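Local coordinates for protein particle-associated glycoside hydrolase (Acinetobacter phage Fri1, PDB 6C72) that probably hydrolyses glycosidic bonds in the capsular polysaccharide of Acinetobacter baumannii, serving the phage as a tailspike depolymerase during entry, at residues C262-A267 with C285-L290; R268-A273 with W296-D301; A59-T64 with T78-L83; N25-V30 with S69-T74. All coordinates share one frame; numbering follows the deposited sequence.

Contacts 1 and 2 stack successive coils of the parallel beta-helix that forms the long body of the tailspike. Their centres lie about 9 Å apart, strand 263-264 precedes strand 272-275 and 286-289 precedes 300-302, and the contacts touch where Q289 packs against W296. Contacts 3 and 4 belong to the small N-terminal five-stranded sheet, also with centres about 9 Å apart; there strands 70-72 and 80-83 are neighbours, and W81 N lies 2.8 Å from I71 O. The centres of contacts 1 and 3 are about 47 Å apart. A bound zinc ion lies about 9 Å from the T286 side chain in contact 1; contacts 3 and 4 are away from the known zinc sites.

Contact 1. Residues C262-A267 with C285-L290; sequences CNFLDA and CTFQQL
The F264 ring lies beside that of F287, the two pointing the same way with planes 21° apart; they are slid so far that overlap is slight, and F264 CD2 meets F287 CE2 at 3.4 Å. Both share a torsion, CG anti to the carbonyl carbon (chi1 -53° and -52°), which sets the two rings side by side. Such in-register stacking is characteristic of parallel beta-helices. On the other face N263 OD1 takes the T286 hydroxyl on a lone pair, 2.7 Å from OG1, and Q288 NE2 donates to that same OG1, making a short polar relay beside L265 CD2. The backbones run parallel: F264 N donates to T286 O, and Q288 N to F264 O at 3.0 Å. At the end of strand 286-289, Q289, its chain bent beyond CG, turns its amide to the backbone of A267. Q289 NE2 donates to A267 O at 3.0 Å, the acceptor lying in the amide plane, while A267 N approaches OE1 from above its carbonyl plane. D266 instead bonds S237. Strand 263-264 is sandwiched between strands 234-237 and 286-289, the latter followed by 321-324, and F287 also meets F282, F300 and F322.

Contact 2. Residues R268-A273 with W296-D301; sequences RRNTAA and WVYLFD
T271 and L299 meet in the tightly packed part of the contact, where L299 O is gripped by two donors from opposite faces of its carbonyl plane: T271 OG1 at 2.7 Å and T271 N at 3.0 Å. The hydroxyl sits between the backbone N and the carbonyl carbon (chi1 66°), which brings both donors of one residue onto a single oxygen and turns CG2 toward L299 CD1. R269 O is likewise shared, by V297 N on a lone pair and by Y298 N tilted from the plane. The N270 amide lies alongside the Y298 ring, planes 12° apart, with OD1 at the ring edge and 3.0 Å from Y298 CB; its CG rests on D301 CB at 3.6 Å. At this buried end N270 ND2 and D301 OD2 do not bond directly but are linked by a water, 3.3 Å from ND2 and 3.2 Å from OD2. The looser side is the partly exposed one, where R269 CG lies 3.8 Å from V297 CG2 and the guanidinium of R269 turns to a salt bridge with E242, which also receives N270 ND2. A parallel pairing of A273 with D301 carries the coil onward, D301 N donating to A272 O. These rungs of the beta-helix place strand 272-275 between strands 244-247 and 300-302, with 333-336 next beyond.

Contact 3. Residues A59-T64 with T78-L83; sequences ANNTAT and TGAWLL
The loop 59-64 runs across the start of the strand segment 78-83, their directions 99° apart, and G79 N donates a nearly straight bond to N61 O (3.0 Å, 168° at the hydrogen). G79 takes a positive phi, which glycine tolerates easily. Beside it the T78 hydroxyl gives a 3.0 Å bond from OG1 to A59 O, almost in line with that carbonyl. The methyl groups of the two threonines lie alongside each other, T62 CG2 to T78 CG2 at 3.6 Å. N61 carries its CG opposite the backbone N (chi1 -169°), laying the amide over A80 CB, 3.6 Å from OD1, with ND2 against L82 CD2. The same OD1 accepts A63 N from above its plane, an Asx turn that bends the loop back. The loop leaves strand 54-58 and leads towards strand 70-72; strand 80-83 runs antiparallel between these two, and N61 and A80 both touch V70 and R72.

Contact 4. Residues N25-V30 with S69-T74; sequences NALRKV and SVIRVT
R28 O accepts T74 N at 3.0 Å, and V73 CG1 lies 3.3 Å from R28 O. The R28 side chain runs extended from CG to NE, with CG anti to the carbonyl carbon (chi1 -66°), and crosses I71 at about a right angle: CG sits 3.8 Å from I71 CG2, which lies over one face of the guanidinium, while CD packs on T74 CG2. The charged end has a salt bridge from NH2 to D65 and, within its own segment, a weak bond from NH1 to N25 OD1. The type I turn L27-V30 follows helix 24-27 and packs on strand 70-72, an edge strand of the N-terminal sheet; within the turn V30 N donates to L27 O at 3.1 Å. V30 O receives W81 NE1 of strand 80-83 and also touches V73 CG2. R72 points away from the helix, its NH1 satisfied by A63 O, and its backbone N goes to D65, the acid that also holds R28. Beside the turn, L27 CD2 meets I71 CG2 at 4.1 Å, with W81 and Y55 packing on L27.

Contact 1. Residues C262-A267 with C285-L290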
loop_
_atom_site.group_PDB
_atom_site.type_symbol
_atom_site.label_atom_id
_atom_site.label_comp_id
_atom_site.label_asym_id
_atom_site.label_seq_id
_atom_site.Cartn_x
_atom_site.Cartn_y
_atom_site.Cartn_z
ATOM N N CYS A 262 -2.390 -13.872 -15.099
ATOM C CA CYS A 262 -3.555 -14.442 -15.760
ATOM C C CYS A 262 -4.033 -13.509 -16.861
ATOM O O CYS A 262 -3.896 -12.292 -16.764
ATOM C CB CYS A 262 -4.695 -14.703 -14.760
ATOM S SG CYS A 262 -4.338 -16.020 -13.549
ATOM N N ASN A 263 -4.602 -14.077 -17.911
ATOM C CA ASN A 263 -5.109 -13.294 -19.030
ATOM C C ASN A 263 -6.559 -13.667 -19.256
ATOM O O ASN A 263 -6.857 -14.755 -19.766
ATOM C CB ASN A 263 -4.286 -13.520 -20.293
ATOM C CG ASN A 263 -2.845 -13.122 -20.105
ATOM O OD1 ASN A 263 -2.551 -11.946 -19.940
ATOM N ND2 ASN A 263 -1.936 -14.092 -20.137
ATOM N N PHE A 264 -7.457 -12.776 -18.873
ATOM C CA PHE A 264 -8.885 -13.000 -19.069
ATOM C C PHE A 264 -9.261 -12.344 -20.395
ATOM O O PHE A 264 -9.396 -11.121 -20.491
ATOM C CB PHE A 264 -9.657 -12.472 -17.867
ATOM C CG PHE A 264 -9.137 -13.015 -16.553
ATOM C CD1 PHE A 264 -9.469 -14.291 -16.138
ATOM C CD2 PHE A 264 -8.280 -12.274 -15.762
ATOM C CE1 PHE A 264 -8.987 -14.807 -14.947
ATOM C CE2 PHE A 264 -7.796 -12.789 -14.563
ATOM C CZ PHE A 264 -8.161 -14.053 -14.154
ATOM N N LEU A 265 -9.393 -13.165 -21.437
ATOM C CA LEU A 265 -9.524 -12.640 -22.788
ATOM C C LEU A 265 -10.986 -12.600 -23.201
ATOM O O LEU A 265 -11.863 -12.421 -22.349
ATOM C CB LEU A 265 -8.700 -13.470 -23.773
ATOM C CG LEU A 265 -7.238 -13.698 -23.385
ATOM C CD1 LEU A 265 -6.528 -14.586 -24.428
ATOM C CD2 LEU A 265 -6.489 -12.385 -23.209
ATOM N N ASP A 266 -11.251 -12.801 -24.492
ATOM C CA ASP A 266 -12.568 -12.525 -25.039
ATOM C C ASP A 266 -13.633 -13.371 -24.359
ATOM O O ASP A 266 -13.443 -14.566 -24.106
ATOM C CB ASP A 266 -12.592 -12.786 -26.544
ATOM C CG ASP A 266 -12.234 -14.225 -26.889
ATOM O OD1 ASP A 266 -11.062 -14.613 -26.685
ATOM O OD2 ASP A 266 -13.130 -14.987 -27.329
ATOM N N ALA A 267 -14.750 -12.723 -24.047
ATOM C CA ALA A 267 -15.941 -13.375 -23.535
ATOM C C ALA A 267 -17.136 -12.570 -24.022
ATOM O O ALA A 267 -17.025 -11.365 -24.262
ATOM C CB ALA A 267 -15.920 -13.478 -22.007
ATOM N N CYS A 285 -2.145 -9.161 -14.361
ATOM C CA CYS A 285 -3.168 -9.839 -15.139
ATOM C C CYS A 285 -3.657 -8.895 -16.224
ATOM O O CYS A 285 -3.502 -7.687 -16.113
ATOM C CB CYS A 285 -4.339 -10.274 -14.248
ATOM S SG CYS A 285 -3.852 -11.429 -12.943
ATOM N N THR A 286 -4.258 -9.438 -17.277
ATOM C CA THR A 286 -4.834 -8.599 -18.317
ATOM C C THR A 286 -6.300 -8.946 -18.510
ATOM O O THR A 286 -6.750 -10.037 -18.153
ATOM C CB THR A 286 -4.095 -8.727 -19.666
ATOM O OG1 THR A 286 -4.425 -9.969 -20.298
ATOM C CG2 THR A 286 -2.578 -8.626 -19.493
ATOM N N PHE A 287 -7.056 -7.978 -19.021
ATOM C CA PHE A 287 -8.468 -8.146 -19.352
ATOM C C PHE A 287 -8.662 -7.567 -20.748
ATOM O O PHE A 287 -8.531 -6.352 -20.935
ATOM C CB PHE A 287 -9.373 -7.453 -18.325
ATOM C CG PHE A 287 -9.085 -7.837 -16.885
ATOM C CD1 PHE A 287 -8.090 -7.191 -16.158
ATOM C CD2 PHE A 287 -9.814 -8.848 -16.264
ATOM C CE1 PHE A 287 -7.820 -7.534 -14.847
ATOM C CE2 PHE A 287 -9.562 -9.202 -14.946
ATOM C CZ PHE A 287 -8.559 -8.542 -14.232
ATOM N N GLN A 288 -8.916 -8.421 -21.739
ATOM C CA GLN A 288 -8.823 -7.993 -23.134
ATOM C C GLN A 288 -10.027 -8.476 -23.926
ATOM O O GLN A 288 -10.315 -9.674 -23.944
ATOM C CB GLN A 288 -7.528 -8.500 -23.784
ATOM C CG GLN A 288 -6.350 -8.520 -22.831
ATOM C CD GLN A 288 -5.009 -8.547 -23.531
ATOM O OE1 GLN A 288 -4.770 -7.776 -24.469
ATOM N NE2 GLN A 288 -4.116 -9.422 -23.074
ATOM N N GLN A 289 -10.722 -7.543 -24.578
ATOM C CA GLN A 289 -11.740 -7.837 -25.592
ATOM C C GLN A 289 -11.183 -7.437 -26.962
ATOM O O GLN A 289 -11.491 -6.375 -27.496
ATOM C CB GLN A 289 -13.038 -7.103 -25.276
ATOM C CG GLN A 289 -13.706 -7.557 -23.980
ATOM C CD GLN A 289 -14.575 -8.812 -24.149
ATOM O OE1 GLN A 289 -14.356 -9.624 -25.043
ATOM N NE2 GLN A 289 -15.568 -8.967 -23.273
ATOM N N LEU A 290 -10.388 -8.323 -27.555
ATOM C CA LEU A 290 -9.716 -8.034 -28.816
ATOM C C LEU A 290 -10.303 -8.808 -29.994
ATOM O O LEU A 290 -9.669 -8.896 -31.048
ATOM C CB LEU A 290 -8.218 -8.314 -28.691
ATOM C CG LEU A 290 -7.500 -7.466 -27.641
ATOM C CD1 LEU A 290 -5.995 -7.704 -27.690
ATOM C CD2 LEU A 290 -7.819 -5.978 -27.824
#

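Contact 2. Residues R268-A273 with W296-D301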
loop_
_atom_site.group_PDB
_atom_site.type_symbol
_atom_site.label_atom_id
_atom_site.label_comp_id
_atom_site.label_asym_id
_atom_site.label_seq_id
_atom_site.Cartn_x
_atom_site.Cartn_y
_atom_site.Cartn_z
ATOM N N ARG A 268 -18.277 -13.245 -24.181
ATOM C CA ARG A 268 -19.434 -12.614 -24.808
ATOM C C ARG A 268 -20.193 -11.681 -23.879
ATOM O O ARG A 268 -21.056 -10.933 -24.362
ATOM C CB ARG A 268 -20.398 -13.668 -25.349
ATOM C CG ARG A 268 -19.757 -14.698 -26.286
ATOM C CD ARG A 268 -19.047 -14.048 -27.466
ATOM N NE ARG A 268 -19.930 -13.198 -28.261
ATOM C CZ ARG A 268 -20.782 -13.669 -29.166
ATOM N NH1 ARG A 268 -20.868 -14.976 -29.372
ATOM N NH2 ARG A 268 -21.550 -12.848 -29.868
ATOM N N ARG A 269 -19.906 -11.701 -22.575
ATOM C CA ARG A 269 -20.496 -10.715 -21.678
ATOM C C ARG A 269 -19.400 -9.805 -21.127
ATOM O O ARG A 269 -19.265 -8.672 -21.587
ATOM C CB ARG A 269 -21.296 -11.388 -20.553
ATOM C CG ARG A 269 -22.205 -10.406 -19.797
ATOM C CD ARG A 269 -23.307 -11.096 -18.996
ATOM N NE ARG A 269 -22.784 -11.846 -17.854
ATOM C CZ ARG A 269 -23.523 -12.601 -17.042
ATOM N NH1 ARG A 269 -24.842 -12.715 -17.226
ATOM N NH2 ARG A 269 -22.939 -13.247 -16.039
ATOM N N ASN A 270 -18.622 -10.282 -20.154
ATOM C CA ASN A 270 -17.458 -9.579 -19.631
ATOM C C ASN A 270 -16.274 -10.528 -19.611
ATOM O O ASN A 270 -16.448 -11.741 -19.496
ATOM C CB ASN A 270 -17.704 -9.056 -18.199
ATOM C CG ASN A 270 -19.051 -8.383 -18.047
ATOM O OD1 ASN A 270 -19.254 -7.275 -18.541
ATOM N ND2 ASN A 270 -19.984 -9.055 -17.394
ATOM N N THR A 271 -15.060 -9.987 -19.704
ATOM C CA THR A 271 -13.902 -10.860 -19.545
ATOM C C THR A 271 -13.899 -11.486 -18.161
ATOM O O THR A 271 -13.453 -12.624 -17.990
ATOM C CB THR A 271 -12.587 -10.112 -19.777
ATOM O OG1 THR A 271 -12.401 -9.125 -18.756
ATOM C CG2 THR A 271 -12.533 -9.470 -21.162
ATOM N N ALA A 272 -14.362 -10.747 -17.159
ATOM C CA ALA A 272 -14.395 -11.221 -15.785
ATOM C C ALA A 272 -15.395 -10.377 -15.004
ATOM O O ALA A 272 -15.621 -9.208 -15.332
ATOM C CB ALA A 272 -13.010 -11.144 -15.131
ATOM N N ALA A 273 -15.976 -10.964 -13.956
ATOM C CA ALA A 273 -16.954 -10.242 -13.158
ATOM C C ALA A 273 -16.785 -10.592 -11.691
ATOM O O ALA A 273 -16.609 -11.764 -11.341
ATOM C CB ALA A 273 -18.391 -10.543 -13.605
ATOM N N TRP A 296 -19.829 -8.277 -27.301
ATOM C CA TRP A 296 -19.787 -8.438 -25.852
ATOM C C TRP A 296 -20.425 -7.218 -25.174
ATOM O O TRP A 296 -20.876 -6.274 -25.830
ATOM C CB TRP A 296 -18.347 -8.674 -25.377
ATOM C CG TRP A 296 -17.344 -7.746 -26.006
ATOM C CD1 TRP A 296 -16.679 -7.919 -27.188
ATOM C CD2 TRP A 296 -16.954 -6.456 -25.509
ATOM N NE1 TRP A 296 -15.860 -6.836 -27.433
ATOM C CE2 TRP A 296 -16.013 -5.923 -26.422
ATOM C CE3 TRP A 296 -17.285 -5.718 -24.370
ATOM C CZ2 TRP A 296 -15.406 -4.679 -26.230
ATOM C CZ3 TRP A 296 -16.680 -4.487 -24.180
ATOM C CH2 TRP A 296 -15.757 -3.973 -25.111
ATOM N N VAL A 297 -20.466 -7.241 -23.842
ATOM C CA VAL A 297 -21.227 -6.241 -23.090
ATOM C C VAL A 297 -20.300 -5.212 -22.449
ATOM O O VAL A 297 -20.359 -4.020 -22.779
ATOM C CB VAL A 297 -22.118 -6.915 -22.028
ATOM C CG1 VAL A 297 -23.027 -5.880 -21.349
ATOM C CG2 VAL A 297 -22.926 -8.063 -22.660
ATOM N N TYR A 298 -19.450 -5.652 -21.525
ATOM C CA TYR A 298 -18.477 -4.776 -20.889
ATOM C C TYR A 298 -17.105 -5.436 -20.900
ATOM O O TYR A 298 -16.947 -6.602 -21.275
ATOM C CB TYR A 298 -18.852 -4.440 -19.443
ATOM C CG TYR A 298 -20.263 -3.942 -19.220
ATOM C CD1 TYR A 298 -20.734 -2.817 -19.880
ATOM C CD2 TYR A 298 -21.106 -4.568 -18.293
ATOM C CE1 TYR A 298 -22.014 -2.346 -19.669
ATOM C CE2 TYR A 298 -22.395 -4.092 -18.056
ATOM C CZ TYR A 298 -22.835 -2.980 -18.752
ATOM O OH TYR A 298 -24.094 -2.488 -18.542
ATOM N N LEU A 299 -16.109 -4.684 -20.446
ATOM C CA LEU A 299 -14.757 -5.214 -20.366
ATOM C C LEU A 299 -14.522 -5.947 -19.047
ATOM O O LEU A 299 -14.233 -7.149 -19.039
ATOM C CB LEU A 299 -13.751 -4.074 -20.570
ATOM C CG LEU A 299 -12.263 -4.403 -20.529
ATOM C CD1 LEU A 299 -11.880 -5.539 -21.491
ATOM C CD2 LEU A 299 -11.482 -3.135 -20.868
ATOM N N PHE A 300 -14.664 -5.244 -17.929
ATOM C CA PHE A 300 -14.439 -5.796 -16.601
ATOM C C PHE A 300 -15.531 -5.242 -15.699
ATOM O O PHE A 300 -15.763 -4.032 -15.688
ATOM C CB PHE A 300 -13.045 -5.431 -16.081
ATOM C CG PHE A 300 -12.797 -5.847 -14.665
ATOM C CD1 PHE A 300 -12.306 -7.100 -14.370
ATOM C CD2 PHE A 300 -13.070 -4.982 -13.620
ATOM C CE1 PHE A 300 -12.093 -7.476 -13.064
ATOM C CE2 PHE A 300 -12.860 -5.359 -12.311
ATOM C CZ PHE A 300 -12.367 -6.599 -12.039
ATOM N N ASP A 301 -16.238 -6.113 -14.985
ATOM C CA ASP A 301 -17.499 -5.711 -14.362
ATOM C C ASP A 301 -17.498 -6.073 -12.880
ATOM O O ASP A 301 -17.589 -7.249 -12.524
ATOM C CB ASP A 301 -18.676 -6.371 -15.085
ATOM C CG ASP A 301 -20.005 -5.675 -14.819
ATOM O OD1 ASP A 301 -20.014 -4.556 -14.263
ATOM O OD2 ASP A 301 -21.054 -6.246 -15.183
HETATM O O HOH W 1 -23.003 -8.487 -16.243
#

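Contact 3. Residues A59-T64 with T78-L83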
loop_
_atom_site.group_PDB
_atom_site.type_symbol
_atom_site.label_atom_id
_atom_site.label_comp_id
_atom_site.label_asym_id
_atom_site.label_seq_id
_atom_site.Cartn_x
_atom_site.Cartn_y
_atom_site.Cartn_z
ATOM N N ALA A 59 -5.140 -58.032 -0.501
ATOM C CA ALA A 59 -5.769 -59.299 -0.864
ATOM C C ALA A 59 -7.249 -59.343 -0.497
ATOM O O ALA A 59 -8.037 -60.006 -1.184
ATOM C CB ALA A 59 -5.025 -60.454 -0.194
ATOM N N ASN A 60 -7.654 -58.635 0.552
ATOM C CA ASN A 60 -9.024 -58.711 1.032
ATOM C C ASN A 60 -9.947 -57.672 0.418
ATOM O O ASN A 60 -11.155 -57.727 0.671
ATOM C CB ASN A 60 -9.051 -58.565 2.552
ATOM C CG ASN A 60 -8.021 -59.435 3.231
ATOM O OD1 ASN A 60 -7.916 -60.634 2.951
ATOM N ND2 ASN A 60 -7.243 -58.834 4.126
ATOM N N ASN A 61 -9.423 -56.739 -0.377
ATOM C CA ASN A 61 -10.211 -55.587 -0.800
ATOM C C ASN A 61 -11.400 -56.008 -1.654
ATOM O O ASN A 61 -11.251 -56.731 -2.645
ATOM C CB ASN A 61 -9.339 -54.616 -1.586
ATOM C CG ASN A 61 -10.017 -53.288 -1.816
ATOM O OD1 ASN A 61 -10.881 -53.162 -2.680
ATOM N ND2 ASN A 61 -9.598 -52.276 -1.071
ATOM N N THR A 62 -12.585 -55.513 -1.279
ATOM C CA THR A 62 -13.824 -55.734 -2.017
ATOM C C THR A 62 -14.489 -54.424 -2.416
ATOM O O THR A 62 -15.667 -54.413 -2.778
ATOM C CB THR A 62 -14.799 -56.584 -1.207
ATOM O OG1 THR A 62 -15.146 -55.892 0.002
ATOM C CG2 THR A 62 -14.176 -57.919 -0.871
ATOM N N ALA A 63 -13.760 -53.318 -2.354
ATOM C CA ALA A 63 -14.322 -52.051 -2.773
ATOM C C ALA A 63 -14.578 -52.070 -4.275
ATOM O O ALA A 63 -14.043 -52.898 -5.017
ATOM C CB ALA A 63 -13.381 -50.897 -2.419
ATOM N N THR A 64 -15.378 -51.121 -4.728
ATOM C CA THR A 64 -15.689 -51.053 -6.143
ATOM C C THR A 64 -14.494 -50.504 -6.909
ATOM O O THR A 64 -13.842 -49.550 -6.473
ATOM C CB THR A 64 -16.918 -50.178 -6.374
ATOM O OG1 THR A 64 -18.012 -50.701 -5.608
ATOM C CG2 THR A 64 -17.289 -50.154 -7.856
ATOM N N THR A 78 -11.787 -61.589 -4.661
ATOM C CA THR A 78 -11.370 -60.426 -3.882
ATOM C C THR A 78 -9.935 -60.063 -4.233
ATOM O O THR A 78 -9.172 -60.880 -4.759
ATOM C CB THR A 78 -11.453 -60.634 -2.360
ATOM O OG1 THR A 78 -10.481 -61.604 -1.952
ATOM C CG2 THR A 78 -12.847 -61.089 -1.942
ATOM N N GLY A 79 -9.555 -58.839 -3.870
ATOM C CA GLY A 79 -8.208 -58.377 -4.133
ATOM C C GLY A 79 -8.168 -57.131 -4.991
ATOM O O GLY A 79 -8.939 -57.002 -5.946
ATOM N N ALA A 80 -7.305 -56.181 -4.632
ATOM C CA ALA A 80 -7.173 -54.971 -5.423
ATOM C C ALA A 80 -5.766 -54.420 -5.293
ATOM O O ALA A 80 -5.090 -54.610 -4.278
ATOM C CB ALA A 80 -8.185 -53.896 -5.011
ATOM N N TRP A 81 -5.325 -53.756 -6.349
ATOM C CA TRP A 81 -4.123 -52.947 -6.293
ATOM C C TRP A 81 -4.526 -51.527 -5.944
ATOM O O TRP A 81 -5.369 -50.927 -6.623
ATOM C CB TRP A 81 -3.374 -52.981 -7.623
ATOM C CG TRP A 81 -2.883 -54.343 -7.981
ATOM C CD1 TRP A 81 -3.505 -55.252 -8.783
ATOM C CD2 TRP A 81 -1.668 -54.961 -7.533
ATOM N NE1 TRP A 81 -2.747 -56.396 -8.871
ATOM C CE2 TRP A 81 -1.617 -56.244 -8.111
ATOM C CE3 TRP A 81 -0.619 -54.554 -6.699
ATOM C CZ2 TRP A 81 -0.555 -57.122 -7.886
ATOM C CZ3 TRP A 81 0.436 -55.433 -6.475
ATOM C CH2 TRP A 81 0.461 -56.695 -7.069
ATOM N N LEU A 82 -3.927 -50.997 -4.886
ATOM C CA LEU A 82 -4.295 -49.696 -4.347
ATOM C C LEU A 82 -3.280 -48.645 -4.780
ATOM O O LEU A 82 -2.070 -48.799 -4.561
ATOM C CB LEU A 82 -4.397 -49.744 -2.826
ATOM C CG LEU A 82 -5.394 -50.768 -2.290
ATOM C CD1 LEU A 82 -5.561 -50.602 -0.795
ATOM C CD2 LEU A 82 -6.736 -50.670 -3.022
ATOM N N LEU A 83 -3.789 -47.581 -5.392
ATOM C CA LEU A 83 -2.954 -46.505 -5.900
ATOM C C LEU A 83 -2.181 -45.832 -4.771
ATOM O O LEU A 83 -2.731 -45.555 -3.701
ATOM C CB LEU A 83 -3.849 -45.478 -6.594
ATOM C CG LEU A 83 -3.130 -44.296 -7.233
ATOM C CD1 LEU A 83 -2.330 -44.818 -8.430
ATOM C CD2 LEU A 83 -4.102 -43.186 -7.609
#

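Contact 4. Residues N25-V30 with S69-T74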
loop_
_atom_site.group_PDB
_atom_site.type_symbol
_atom_site.label_atom_id
_atom_site.label_comp_id
_atom_site.label_asym_id
_atom_site.label_seq_id
_atom_site.Cartn_x
_atom_site.Cartn_y
_atom_site.Cartn_z
ATOM N N ASN A 25 -5.199 -52.682 -17.463
ATOM C CA ASN A 25 -5.850 -53.933 -17.845
ATOM C C ASN A 25 -4.961 -55.127 -17.539
ATOM O O ASN A 25 -5.449 -56.184 -17.122
ATOM C CB ASN A 25 -6.243 -53.914 -19.325
ATOM C CG ASN A 25 -7.468 -53.047 -19.588
ATOM O OD1 ASN A 25 -8.210 -52.707 -18.659
ATOM N ND2 ASN A 25 -7.689 -52.687 -20.849
ATOM N N ALA A 26 -3.650 -54.987 -17.749
ATOM C CA ALA A 26 -2.740 -56.079 -17.408
ATOM C C ALA A 26 -2.685 -56.295 -15.898
ATOM O O ALA A 26 -2.627 -57.438 -15.430
ATOM C CB ALA A 26 -1.344 -55.799 -17.970
ATOM N N LEU A 27 -2.733 -55.203 -15.127
ATOM C CA LEU A 27 -2.721 -55.302 -13.670
ATOM C C LEU A 27 -3.944 -56.058 -13.148
ATOM O O LEU A 27 -3.844 -56.812 -12.175
ATOM C CB LEU A 27 -2.648 -53.897 -13.065
ATOM C CG LEU A 27 -2.360 -53.702 -11.573
ATOM C CD1 LEU A 27 -1.006 -54.275 -11.175
ATOM C CD2 LEU A 27 -2.442 -52.220 -11.218
ATOM N N ARG A 28 -5.100 -55.890 -13.796
ATOM C CA ARG A 28 -6.308 -56.584 -13.370
ATOM C C ARG A 28 -6.219 -58.098 -13.545
ATOM O O ARG A 28 -7.078 -58.820 -13.020
ATOM C CB ARG A 28 -7.526 -56.058 -14.135
ATOM C CG ARG A 28 -7.889 -54.629 -13.839
ATOM C CD ARG A 28 -9.286 -54.283 -14.344
ATOM N NE ARG A 28 -9.726 -52.998 -13.802
ATOM C CZ ARG A 28 -9.690 -51.838 -14.461
ATOM N NH1 ARG A 28 -9.254 -51.791 -15.714
ATOM N NH2 ARG A 28 -10.103 -50.721 -13.859
ATOM N N LYS A 29 -5.204 -58.595 -14.251
ATOM C CA LYS A 29 -5.040 -60.019 -14.494
ATOM C C LYS A 29 -3.904 -60.609 -13.672
ATOM O O LYS A 29 -3.565 -61.782 -13.847
ATOM C CB LYS A 29 -4.813 -60.276 -15.984
ATOM C CG LYS A 29 -5.943 -59.797 -16.895
ATOM C CD LYS A 29 -5.496 -59.798 -18.369
ATOM C CE LYS A 29 -6.644 -59.509 -19.340
ATOM N NZ LYS A 29 -7.206 -60.762 -19.951
ATOM N N VAL A 30 -3.320 -59.832 -12.766
ATOM C CA VAL A 30 -2.171 -60.255 -11.975
ATOM C C VAL A 30 -2.540 -60.088 -10.510
ATOM O O VAL A 30 -2.990 -59.015 -10.097
ATOM C CB VAL A 30 -0.906 -59.444 -12.321
ATOM C CG1 VAL A 30 0.314 -60.036 -11.628
ATOM C CG2 VAL A 30 -0.705 -59.377 -13.817
ATOM N N SER A 69 -8.159 -45.295 -7.614
ATOM C CA SER A 69 -7.585 -45.693 -6.336
ATOM C C SER A 69 -7.681 -47.192 -6.076
ATOM O O SER A 69 -6.830 -47.746 -5.367
ATOM C CB SER A 69 -8.275 -44.940 -5.194
ATOM O OG SER A 69 -9.622 -45.345 -5.066
ATOM N N VAL A 70 -8.691 -47.860 -6.632
ATOM C CA VAL A 70 -8.922 -49.281 -6.414
ATOM C C VAL A 70 -8.941 -49.969 -7.773
ATOM O O VAL A 70 -9.843 -49.721 -8.584
ATOM C CB VAL A 70 -10.235 -49.534 -5.656
ATOM C CG1 VAL A 70 -10.516 -51.024 -5.543
ATOM C CG2 VAL A 70 -10.171 -48.911 -4.279
ATOM N N ILE A 71 -7.968 -50.846 -8.012
ATOM C CA ILE A 71 -7.895 -51.637 -9.234
ATOM C C ILE A 71 -8.195 -53.084 -8.843
ATOM O O ILE A 71 -7.337 -53.794 -8.305
ATOM C CB ILE A 71 -6.532 -51.500 -9.930
ATOM C CG1 ILE A 71 -6.217 -50.025 -10.209
ATOM C CG2 ILE A 71 -6.498 -52.299 -11.226
ATOM C CD1 ILE A 71 -7.295 -49.295 -11.015
ATOM N N ARG A 72 -9.425 -53.527 -9.089
ATOM C CA ARG A 72 -9.831 -54.863 -8.682
ATOM C C ARG A 72 -9.370 -55.896 -9.704
ATOM O O ARG A 72 -9.479 -55.686 -10.917
ATOM C CB ARG A 72 -11.351 -54.925 -8.515
ATOM C CG ARG A 72 -11.893 -54.104 -7.339
ATOM C CD ARG A 72 -11.600 -54.789 -6.013
ATOM N NE ARG A 72 -12.072 -56.172 -6.021
ATOM C CZ ARG A 72 -13.333 -56.535 -5.802
ATOM N NH1 ARG A 72 -14.265 -55.627 -5.561
ATOM N NH2 ARG A 72 -13.668 -57.814 -5.826
ATOM N N VAL A 73 -8.860 -57.017 -9.204
ATOM C CA VAL A 73 -8.430 -58.124 -10.055
ATOM C C VAL A 73 -9.664 -58.861 -10.559
ATOM O O VAL A 73 -10.489 -59.324 -9.767
ATOM C CB VAL A 73 -7.473 -59.059 -9.305
ATOM C CG1 VAL A 73 -7.282 -60.339 -10.067
ATOM C CG2 VAL A 73 -6.136 -58.379 -9.135
ATOM N N THR A 74 -9.808 -58.927 -11.885
ATOM C CA THR A 74 -10.993 -59.503 -12.509
ATOM C C THR A 74 -11.050 -61.024 -12.381
ATOM O O THR A 74 -12.144 -61.599 -12.390
ATOM C CB THR A 74 -11.035 -59.110 -13.983
ATOM O OG1 THR A 74 -9.822 -59.536 -14.619
ATOM C CG2 THR A 74 -11.157 -57.602 -14.131
#